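Local coordinates for protein putative acetyltransferase (Nocardia farcinica, PDB 3D9W) that probably transfers acetyl groups from acetyl-coenzyme A to the amino group of arylamines, at residues Asp160-Leu165 against Asp185-Arg190; Asp175-His180 against Phe193-Gln198; Phe139-Leu144 against Leu179-Arg184. One frame throughout, in Å; residues are numbered along the deposited sequence.

In the fold
All three contacts involve strand 175-183 of the large antiparallel sheet, either directly or as the strand lying between their segments. Contact 1 reaches across it, joining 161-169 to the start of 188-193 and the corner residue before it by arginine-aromatic packing in a partly buried place. Contact 2 lies near the other end of the same strand, its centre about 16 Å from that of contact 1; it is also partly buried, and combines paired backbones with an aromatic stack. Contact 3, the buried one, brings loop 139-144 against strand 175-183 through polar groups and a water. Its centre is about 6 Å from that of contact 1, and the two are tied together by the bond between R190 and Q181.

Contact 1 of 3, residues Asp160-Leu165 against Asp185-Arg190; sequences DWRFRL and DGWVDR
The R190 guanidinium, which meets the ring of F163, is held on all three of its nitrogens. NH1 bonds both D136, in a salt bridge, and the carbonyl of G142; NH2 bonds the carbonyl of R141, and NE bonds Q181. These four partners fix the rotation of the planar head, which is presented to the phenyl edge: R190 NH2 also lies in the plane of the F163 ring, 3.8 Å from CE1. The setting is an antiparallel sheet in which strand 175-183 runs between the strands carrying these two residues, so the contact is made by side chains reaching across, with no hydrogen bond between the segments.

W187, where the chain turns a corner, does most of the reaching. The rim of its indole meets the backbone of F163, whose O lies near the ring plane, 3.4 Å from CH2. One face is taken by R164. The chain of R164 is extended from CG to NE, which lays CD over the six-membered ring and the guanidinium over the five-membered one; the planes are only 9° apart, a cation-pi stack with CZ 3.9 Å from the five-ring centroid. R162, salt-bridged to E155, instead turns its guanidinium at 90° to the indole, with its NH2 3.8 Å from W187 NE1.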
loop_
_atom_site.group_PDB
_atom_site.type_symbol
_atom_site.label_atom_id
_atom_site.label_comp_id
_atom_site.label_asym_id
_atom_site.label_seq_id
_atom_site.Cartn_x
_atom_site.Cartn_y
_atom_site.Cartn_z
ATOM N N ASP A 160 7.539 14.010 -7.043
ATOM C CA ASP A 160 6.931 14.896 -8.035
ATOM C C ASP A 160 5.425 14.757 -8.079
ATOM O O ASP A 160 4.774 15.267 -9.000
ATOM C CB ASP A 160 7.472 14.619 -9.428
ATOM C CG ASP A 160 8.877 15.096 -9.597
ATOM O OD1 ASP A 160 9.183 16.208 -9.126
ATOM O OD2 ASP A 160 9.671 14.358 -10.208
ATOM N N TRP A 161 4.875 14.071 -7.083
ATOM C CA TRP A 161 3.439 13.867 -7.011
ATOM C C TRP A 161 2.859 14.924 -6.084
ATOM O O TRP A 161 3.414 15.183 -5.025
ATOM C CB TRP A 161 3.160 12.453 -6.510
ATOM C CG TRP A 161 3.909 11.424 -7.318
ATOM C CD1 TRP A 161 5.235 11.095 -7.207
ATOM C CD2 TRP A 161 3.403 10.675 -8.431
ATOM N NE1 TRP A 161 5.581 10.195 -8.188
ATOM C CE2 TRP A 161 4.476 9.922 -8.953
ATOM C CE3 TRP A 161 2.147 10.572 -9.038
ATOM C CZ2 TRP A 161 4.332 9.077 -10.059
ATOM C CZ3 TRP A 161 2.006 9.734 -10.135
ATOM C CH2 TRP A 161 3.094 8.997 -10.634
ATOM N N ARG A 162 1.753 15.535 -6.500
ATOM C CA ARG A 162 1.114 16.603 -5.740
ATOM C C ARG A 162 -0.009 16.125 -4.819
ATOM O O ARG A 162 -0.855 15.326 -5.223
ATOM C CB ARG A 162 0.583 17.649 -6.715
ATOM C CG ARG A 162 1.628 18.127 -7.716
ATOM C CD ARG A 162 1.012 18.454 -9.080
ATOM N NE ARG A 162 -0.007 19.500 -8.998
ATOM C CZ ARG A 162 -0.816 19.839 -10.000
ATOM N NH1 ARG A 162 -0.721 19.206 -11.163
ATOM N NH2 ARG A 162 -1.718 20.810 -9.848
ATOM N N PHE A 163 -0.011 16.641 -3.587
ATOM C CA PHE A 163 -0.998 16.286 -2.571
ATOM C C PHE A 163 -1.497 17.485 -1.761
ATOM O O PHE A 163 -1.045 18.622 -1.939
ATOM C CB PHE A 163 -0.415 15.278 -1.574
ATOM C CG PHE A 163 0.047 13.997 -2.193
ATOM C CD1 PHE A 163 -0.843 12.963 -2.430
ATOM C CD2 PHE A 163 1.383 13.824 -2.539
ATOM C CE1 PHE A 163 -0.407 11.765 -3.004
ATOM C CE2 PHE A 163 1.828 12.636 -3.111
ATOM C CZ PHE A 163 0.930 11.604 -3.344
ATOM N N ARG A 164 -2.424 17.181 -0.851
ATOM C CA ARG A 164 -3.055 18.133 0.062
ATOM C C ARG A 164 -3.581 17.336 1.247
ATOM O O ARG A 164 -4.382 16.424 1.073
ATOM C CB ARG A 164 -4.253 18.834 -0.591
ATOM C CG ARG A 164 -3.931 19.931 -1.574
ATOM C CD ARG A 164 -5.213 20.411 -2.262
ATOM N NE ARG A 164 -4.925 21.364 -3.336
ATOM C CZ ARG A 164 -5.814 21.800 -4.229
ATOM N NH1 ARG A 164 -7.074 21.364 -4.184
ATOM N NH2 ARG A 164 -5.441 22.678 -5.167
ATOM N N LEU A 165 -3.119 17.668 2.445
ATOM C CA LEU A 165 -3.594 16.987 3.638
ATOM C C LEU A 165 -4.613 17.933 4.258
ATOM O O LEU A 165 -4.334 19.116 4.480
ATOM C CB LEU A 165 -2.457 16.724 4.629
ATOM C CG LEU A 165 -2.541 15.398 5.394
ATOM C CD1 LEU A 165 -1.787 15.529 6.702
ATOM C CD2 LEU A 165 -3.983 15.022 5.676
ATOM N N ASP A 185 -7.822 12.329 -13.347
ATOM C CA ASP A 185 -9.056 13.118 -13.381
ATOM C C ASP A 185 -8.944 14.408 -12.575
ATOM O O ASP A 185 -9.940 14.918 -12.073
ATOM C CB ASP A 185 -10.231 12.295 -12.852
ATOM C CG ASP A 185 -11.514 12.539 -13.635
ATOM O OD1 ASP A 185 -11.944 13.710 -13.770
ATOM O OD2 ASP A 185 -12.090 11.544 -14.127
ATOM N N GLY A 186 -7.732 14.935 -12.470
ATOM C CA GLY A 186 -7.528 16.157 -11.723
ATOM C C GLY A 186 -7.403 15.860 -10.247
ATOM O O GLY A 186 -7.098 14.734 -9.868
ATOM N N TRP A 187 -7.625 16.861 -9.403
ATOM C CA TRP A 187 -7.539 16.630 -7.975
ATOM C C TRP A 187 -8.625 15.670 -7.532
ATOM O O TRP A 187 -9.644 15.494 -8.197
ATOM C CB TRP A 187 -7.672 17.932 -7.203
ATOM C CG TRP A 187 -6.399 18.668 -7.131
ATOM C CD1 TRP A 187 -5.982 19.674 -7.951
ATOM C CD2 TRP A 187 -5.328 18.420 -6.214
ATOM N NE1 TRP A 187 -4.709 20.068 -7.604
ATOM C CE2 TRP A 187 -4.285 19.316 -6.541
ATOM C CE3 TRP A 187 -5.149 17.526 -5.148
ATOM C CZ2 TRP A 187 -3.079 19.348 -5.841
ATOM C CZ3 TRP A 187 -3.947 17.554 -4.449
ATOM C CH2 TRP A 187 -2.925 18.463 -4.802
ATOM N N VAL A 188 -8.407 15.035 -6.395
ATOM C CA VAL A 188 -9.388 14.109 -5.892
ATOM C C VAL A 188 -8.996 13.657 -4.496
ATOM O O VAL A 188 -7.824 13.716 -4.104
ATOM C CB VAL A 188 -9.529 12.883 -6.832
ATOM C CG1 VAL A 188 -8.284 12.023 -6.764
ATOM C CG2 VAL A 188 -10.751 12.078 -6.459
ATOM N N ASP A 189 -10.003 13.232 -3.744
ATOM C CA ASP A 189 -9.804 12.739 -2.402
ATOM C C ASP A 189 -9.454 11.254 -2.514
ATOM O O ASP A 189 -10.238 10.445 -3.016
ATOM C CB ASP A 189 -11.082 12.946 -1.593
ATOM C CG ASP A 189 -12.317 12.400 -2.299
ATOM O OD1 ASP A 189 -12.535 11.168 -2.270
ATOM O OD2 ASP A 189 -13.072 13.201 -2.895
ATOM N N ARG A 190 -8.252 10.902 -2.084
ATOM C CA ARG A 190 -7.844 9.517 -2.144
ATOM C C ARG A 190 -8.643 8.778 -1.079
ATOM O O ARG A 190 -9.492 7.948 -1.398
ATOM C CB ARG A 190 -6.335 9.376 -1.882
ATOM C CG ARG A 190 -5.840 7.930 -1.932
ATOM C CD ARG A 190 -4.381 7.755 -1.518
ATOM N NE ARG A 190 -3.450 8.119 -2.582
ATOM C CZ ARG A 190 -2.175 7.741 -2.622
ATOM N NH1 ARG A 190 -1.675 6.981 -1.653
ATOM N NH2 ARG A 190 -1.398 8.118 -3.634
#

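Contact 2 of 3, residues Asp175-His180 against Phe193-Gln198; sequences DLWVLH and FTTAPQ
W177 and F193 face each other as an offset stack. The five-membered ring of the indole and the phenyl ring have their centroids 4.8 Å apart and their planes 15° from parallel, so the rings overlap only in part. The slip between them sets the W177 methylene against one face of the F193 ring, offset toward the rim, where CB forms a CH-pi contact 3.6 Å from the ring centroid. The F193 torsion explains the overlap. With chi1 at 68°, CG stands between the backbone N and the carbonyl carbon, and the ring is folded over toward the neighbouring strand.

W177 and F193 are an antiparallel hydrogen-bonded pair, and this pairing places both side chains on one face of the sheet, where the rings can stack. W177 N donates to F193 O at 2.9 Å, and F193 N returns a bond to W177 O at 3.0 Å. The accepting O of F193 also lies at the edge of the indole, close to its plane and 3.5 Å from W177 CD1.

Past F193 the chain leaves the sheet, yet T195 still returns to the tryptophan, its methyl CG2 3.6 Å from W177 NE1 and approaching the ring obliquely. The methyl CG2 of T194 comes 3.8 Å from D175 O. Around the aromatic pair, L149, P151 and L165 pack on W177, and Y147 packs on F193. This is a cross-strand aromatic stack on a hydrogen-bonded antiparallel pair, placed where strand 188-193 gives way to the connection leading to helix 200-212.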
loop_
_atom_site.group_PDB
_atom_site.type_symbol
_atom_site.label_atom_id
_atom_site.label_comp_id
_atom_site.label_asym_id
_atom_site.label_seq_id
_atom_site.Cartn_x
_atom_site.Cartn_y
_atom_site.Cartn_z
ATOM N N ASP A 175 -11.470 13.860 14.715
ATOM C CA ASP A 175 -10.626 14.218 13.587
ATOM C C ASP A 175 -10.941 13.352 12.377
ATOM O O ASP A 175 -11.085 12.129 12.495
ATOM C CB ASP A 175 -9.154 14.020 13.931
ATOM C CG ASP A 175 -8.574 15.191 14.655
ATOM O OD1 ASP A 175 -9.225 16.259 14.649
ATOM O OD2 ASP A 175 -7.463 15.047 15.216
ATOM N N LEU A 176 -11.058 13.987 11.217
ATOM C CA LEU A 176 -11.292 13.255 9.987
ATOM C C LEU A 176 -10.307 13.808 8.968
ATOM O O LEU A 176 -10.494 14.902 8.441
ATOM C CB LEU A 176 -12.725 13.444 9.494
ATOM C CG LEU A 176 -13.042 12.666 8.212
ATOM C CD1 LEU A 176 -12.932 11.157 8.456
ATOM C CD2 LEU A 176 -14.436 13.039 7.743
ATOM N N TRP A 177 -9.242 13.062 8.706
ATOM C CA TRP A 177 -8.241 13.519 7.760
ATOM C C TRP A 177 -8.569 13.090 6.345
ATOM O O TRP A 177 -9.142 12.022 6.124
ATOM C CB TRP A 177 -6.862 12.987 8.137
ATOM C CG TRP A 177 -6.393 13.408 9.482
ATOM C CD1 TRP A 177 -6.677 12.811 10.679
ATOM C CD2 TRP A 177 -5.546 14.514 9.775
ATOM N NE1 TRP A 177 -6.052 13.479 11.704
ATOM C CE2 TRP A 177 -5.349 14.530 11.175
ATOM C CE3 TRP A 177 -4.930 15.496 8.992
ATOM C CZ2 TRP A 177 -4.558 15.493 11.808
ATOM C CZ3 TRP A 177 -4.147 16.451 9.616
ATOM C CH2 TRP A 177 -3.966 16.444 11.015
ATOM N N VAL A 178 -8.192 13.930 5.386
ATOM C CA VAL A 178 -8.428 13.648 3.980
ATOM C C VAL A 178 -7.182 13.973 3.168
ATOM O O VAL A 178 -6.749 15.124 3.109
ATOM C CB VAL A 178 -9.586 14.493 3.421
ATOM C CG1 VAL A 178 -10.084 13.890 2.122
ATOM C CG2 VAL A 178 -10.704 14.600 4.438
ATOM N N LEU A 179 -6.597 12.954 2.551
ATOM C CA LEU A 179 -5.425 13.157 1.719
ATOM C C LEU A 179 -5.921 13.331 0.288
ATOM O O LEU A 179 -6.727 12.536 -0.187
ATOM C CB LEU A 179 -4.502 11.946 1.799
ATOM C CG LEU A 179 -3.178 12.142 1.071
ATOM C CD1 LEU A 179 -2.310 13.086 1.884
ATOM C CD2 LEU A 179 -2.484 10.806 0.879
ATOM N N HIS A 180 -5.450 14.372 -0.392
ATOM C CA HIS A 180 -5.862 14.641 -1.770
ATOM C C HIS A 180 -4.706 14.411 -2.730
ATOM O O HIS A 180 -3.615 14.895 -2.499
ATOM C CB HIS A 180 -6.326 16.094 -1.915
ATOM C CG HIS A 180 -7.575 16.421 -1.156
ATOM N ND1 HIS A 180 -8.835 16.235 -1.681
ATOM C CD2 HIS A 180 -7.755 16.943 0.081
ATOM C CE1 HIS A 180 -9.738 16.632 -0.801
ATOM N NE2 HIS A 180 -9.110 17.066 0.276
ATOM N N PHE A 193 -9.189 9.168 7.021
ATOM C CA PHE A 193 -8.809 8.337 8.158
ATOM C C PHE A 193 -8.911 9.061 9.489
ATOM O O PHE A 193 -8.858 10.290 9.547
ATOM C CB PHE A 193 -7.388 7.782 7.989
ATOM C CG PHE A 193 -6.304 8.818 8.069
ATOM C CD1 PHE A 193 -5.937 9.544 6.947
ATOM C CD2 PHE A 193 -5.613 9.024 9.253
ATOM C CE1 PHE A 193 -4.891 10.451 7.003
ATOM C CE2 PHE A 193 -4.569 9.925 9.321
ATOM C CZ PHE A 193 -4.203 10.642 8.198
ATOM N N THR A 194 -9.072 8.283 10.553
ATOM C CA THR A 194 -9.166 8.825 11.895
ATOM C C THR A 194 -7.860 8.518 12.598
ATOM O O THR A 194 -6.995 7.854 12.037
ATOM C CB THR A 194 -10.333 8.192 12.697
ATOM O OG1 THR A 194 -10.081 6.798 12.925
ATOM C CG2 THR A 194 -11.640 8.363 11.946
ATOM N N THR A 195 -7.708 8.995 13.824
ATOM C CA THR A 195 -6.478 8.739 14.544
ATOM C C THR A 195 -6.650 7.670 15.597
ATOM O O THR A 195 -5.881 7.585 16.552
ATOM C CB THR A 195 -5.955 10.007 15.198
ATOM O OG1 THR A 195 -7.010 10.619 15.941
ATOM C CG2 THR A 195 -5.431 10.966 14.145
ATOM N N ALA A 196 -7.672 6.848 15.416
ATOM C CA ALA A 196 -7.939 5.752 16.343
ATOM C C ALA A 196 -6.782 4.749 16.283
ATOM O O ALA A 196 -6.406 4.294 15.198
ATOM C CB ALA A 196 -9.238 5.062 15.962
ATOM N N PRO A 197 -6.199 4.400 17.443
ATOM C CA PRO A 197 -5.089 3.443 17.502
ATOM C C PRO A 197 -5.523 2.120 16.888
ATOM O O PRO A 197 -6.559 1.575 17.267
ATOM C CB PRO A 197 -4.831 3.313 18.999
ATOM C CG PRO A 197 -5.197 4.653 19.512
ATOM C CD PRO A 197 -6.482 4.944 18.782
ATOM N N GLN A 198 -4.742 1.613 15.939
ATOM C CA GLN A 198 -5.058 0.349 15.275
ATOM C C GLN A 198 -3.928 -0.653 15.478
ATOM O O GLN A 198 -2.762 -0.271 15.586
ATOM C CB GLN A 198 -5.307 0.586 13.785
ATOM C CG GLN A 198 -6.579 1.380 13.503
ATOM C CD GLN A 198 -7.844 0.548 13.636
ATOM O OE1 GLN A 198 -8.226 -0.185 12.714
ATOM N NE2 GLN A 198 -8.494 0.643 14.788
#

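Contact 3 of 3, residues Phe139-Leu144 against Leu179-Arg184; sequences FGRGPL and LHQFGR
With CG anti to the backbone N and the chain stretched straight from CG to NE, R141 spans the gap from its loop to the strand, and a turn about CD-NE (chi4 -71°) sets the guanidinium against Q181. The extended chain of that glutamine comes at R141 from the opposite direction. The amide ends up over one face of the guanidinium: NE2 stands 3.7 Å above the plane, over its centre, with the two flat groups inclined by 34°. OE1 is turned to R190 NE, its hydrogen-bonding partner, and F139 brings CE2 to 4.2 Å from Q181 OE1.

The rim of the guanidinium works differently. R141 NH2 makes a weak bond to F182 O, 3.1 Å long and bent to 132°, while its stronger partner is E243, a salt bridge to the smaller, four-stranded sheet. Water 1, in the guanidinium plane, accepts from R141 NH1 at 3.1 Å and more weakly from F182 N. One arginine thus links the loop to both sheets.

The peptide before P143 in the loop is cis, and F139 meets H119 edge to face. H119 and D136, which P143 touches, probably belong to the Cys-His-Asp triad of this family; the contact joins the loop next to that probable catalytic site, as in arylamine N-acetyltransferases, to strand 175-183.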
loop_
_atom_site.group_PDB
_atom_site.type_symbol
_atom_site.label_atom_id
_atom_site.label_comp_id
_atom_site.label_asym_id
_atom_site.label_seq_id
_atom_site.Cartn_x
_atom_site.Cartn_y
_atom_site.Cartn_z
ATOM N N PHE A 139 -0.687 1.573 -0.456
ATOM C CA PHE A 139 -1.742 2.019 -1.355
ATOM C C PHE A 139 -1.481 1.552 -2.786
ATOM O O PHE A 139 -2.417 1.243 -3.522
ATOM C CB PHE A 139 -1.884 3.549 -1.332
ATOM C CG PHE A 139 -3.132 4.051 -2.034
ATOM C CD1 PHE A 139 -4.392 3.881 -1.460
ATOM C CD2 PHE A 139 -3.049 4.650 -3.289
ATOM C CE1 PHE A 139 -5.550 4.300 -2.127
ATOM C CE2 PHE A 139 -4.203 5.072 -3.967
ATOM C CZ PHE A 139 -5.455 4.894 -3.380
ATOM N N GLY A 140 -0.210 1.508 -3.177
ATOM C CA GLY A 140 0.125 1.076 -4.517
ATOM C C GLY A 140 0.520 2.233 -5.400
ATOM O O GLY A 140 1.026 2.027 -6.494
ATOM N N ARG A 141 0.284 3.451 -4.923
ATOM C CA ARG A 141 0.620 4.659 -5.665
ATOM C C ARG A 141 1.321 5.646 -4.735
ATOM O O ARG A 141 1.019 6.840 -4.729
ATOM C CB ARG A 141 -0.651 5.291 -6.232
ATOM C CG ARG A 141 -0.434 6.495 -7.153
ATOM C CD ARG A 141 -1.771 6.949 -7.705
ATOM N NE ARG A 141 -1.694 8.071 -8.636
ATOM C CZ ARG A 141 -1.396 9.319 -8.292
ATOM N NH1 ARG A 141 -1.129 9.631 -7.027
ATOM N NH2 ARG A 141 -1.397 10.262 -9.220
ATOM N N GLY A 142 2.265 5.143 -3.949
ATOM C CA GLY A 142 2.969 6.002 -3.028
ATOM C C GLY A 142 1.993 6.503 -1.993
ATOM O O GLY A 142 0.976 5.858 -1.755
ATOM N N PRO A 143 2.257 7.657 -1.365
ATOM C CA PRO A 143 3.411 8.537 -1.555
ATOM C C PRO A 143 4.745 7.849 -1.307
ATOM O O PRO A 143 4.855 7.023 -0.411
ATOM C CB PRO A 143 3.154 9.642 -0.547
ATOM C CG PRO A 143 1.701 9.726 -0.527
ATOM C CD PRO A 143 1.295 8.283 -0.448
ATOM N N LEU A 144 5.758 8.205 -2.095
ATOM C CA LEU A 144 7.092 7.616 -1.941
ATOM C C LEU A 144 7.949 8.276 -0.855
ATOM O O LEU A 144 9.156 8.067 -0.798
ATOM C CB LEU A 144 7.837 7.618 -3.280
ATOM C CG LEU A 144 7.817 8.884 -4.134
ATOM C CD1 LEU A 144 8.545 10.011 -3.415
ATOM C CD2 LEU A 144 8.472 8.584 -5.477
ATOM N N LEU A 179 -6.597 12.954 2.551
ATOM C CA LEU A 179 -5.425 13.157 1.719
ATOM C C LEU A 179 -5.921 13.331 0.288
ATOM O O LEU A 179 -6.727 12.536 -0.187
ATOM C CB LEU A 179 -4.502 11.946 1.799
ATOM C CG LEU A 179 -3.178 12.142 1.071
ATOM C CD1 LEU A 179 -2.310 13.086 1.884
ATOM C CD2 LEU A 179 -2.484 10.806 0.879
ATOM N N HIS A 180 -5.450 14.372 -0.392
ATOM C CA HIS A 180 -5.862 14.641 -1.770
ATOM C C HIS A 180 -4.706 14.411 -2.730
ATOM O O HIS A 180 -3.615 14.895 -2.499
ATOM C CB HIS A 180 -6.326 16.094 -1.915
ATOM C CG HIS A 180 -7.575 16.421 -1.156
ATOM N ND1 HIS A 180 -8.835 16.235 -1.681
ATOM C CD2 HIS A 180 -7.755 16.943 0.081
ATOM C CE1 HIS A 180 -9.738 16.632 -0.801
ATOM N NE2 HIS A 180 -9.110 17.066 0.276
ATOM N N GLN A 181 -4.941 13.687 -3.817
ATOM C CA GLN A 181 -3.885 13.437 -4.788
ATOM C C GLN A 181 -4.312 13.993 -6.131
ATOM O O GLN A 181 -5.500 14.043 -6.416
ATOM C CB GLN A 181 -3.638 11.938 -4.939
ATOM C CG GLN A 181 -4.841 11.189 -5.469
ATOM C CD GLN A 181 -4.504 9.799 -5.960
ATOM O OE1 GLN A 181 -3.852 9.026 -5.266
ATOM N NE2 GLN A 181 -4.958 9.470 -7.163
ATOM N N PHE A 182 -3.344 14.415 -6.945
ATOM C CA PHE A 182 -3.623 14.943 -8.282
ATOM C C PHE A 182 -3.360 13.822 -9.279
ATOM O O PHE A 182 -2.305 13.193 -9.240
ATOM C CB PHE A 182 -2.719 16.130 -8.606
ATOM C CG PHE A 182 -3.113 16.858 -9.855
ATOM C CD1 PHE A 182 -4.224 17.701 -9.867
ATOM C CD2 PHE A 182 -2.413 16.655 -11.041
ATOM C CE1 PHE A 182 -4.635 18.326 -11.045
ATOM C CE2 PHE A 182 -2.815 17.279 -12.233
ATOM C CZ PHE A 182 -3.930 18.114 -12.232
ATOM N N GLY A 183 -4.314 13.568 -10.172
ATOM C CA GLY A 183 -4.148 12.494 -11.135
ATOM C C GLY A 183 -5.009 12.552 -12.386
ATOM O O GLY A 183 -5.576 13.590 -12.720
ATOM N N ARG A 184 -5.102 11.415 -13.072
ATOM C CA ARG A 184 -5.851 11.284 -14.322
ATOM C C ARG A 184 -7.120 12.111 -14.458
ATOM O O ARG A 184 -7.467 12.533 -15.566
ATOM C CB ARG A 184 -6.208 9.824 -14.577
ATOM C CG ARG A 184 -5.040 8.859 -14.470
ATOM C CD ARG A 184 -5.134 7.842 -15.601
ATOM N NE ARG A 184 -6.523 7.470 -15.891
ATOM C CZ ARG A 184 -7.244 6.618 -15.165
ATOM N NH1 ARG A 184 -6.717 6.029 -14.096
ATOM N NH2 ARG A 184 -8.499 6.362 -15.517
HETATM O O HOH W 1 -0.487 12.559 -6.337
#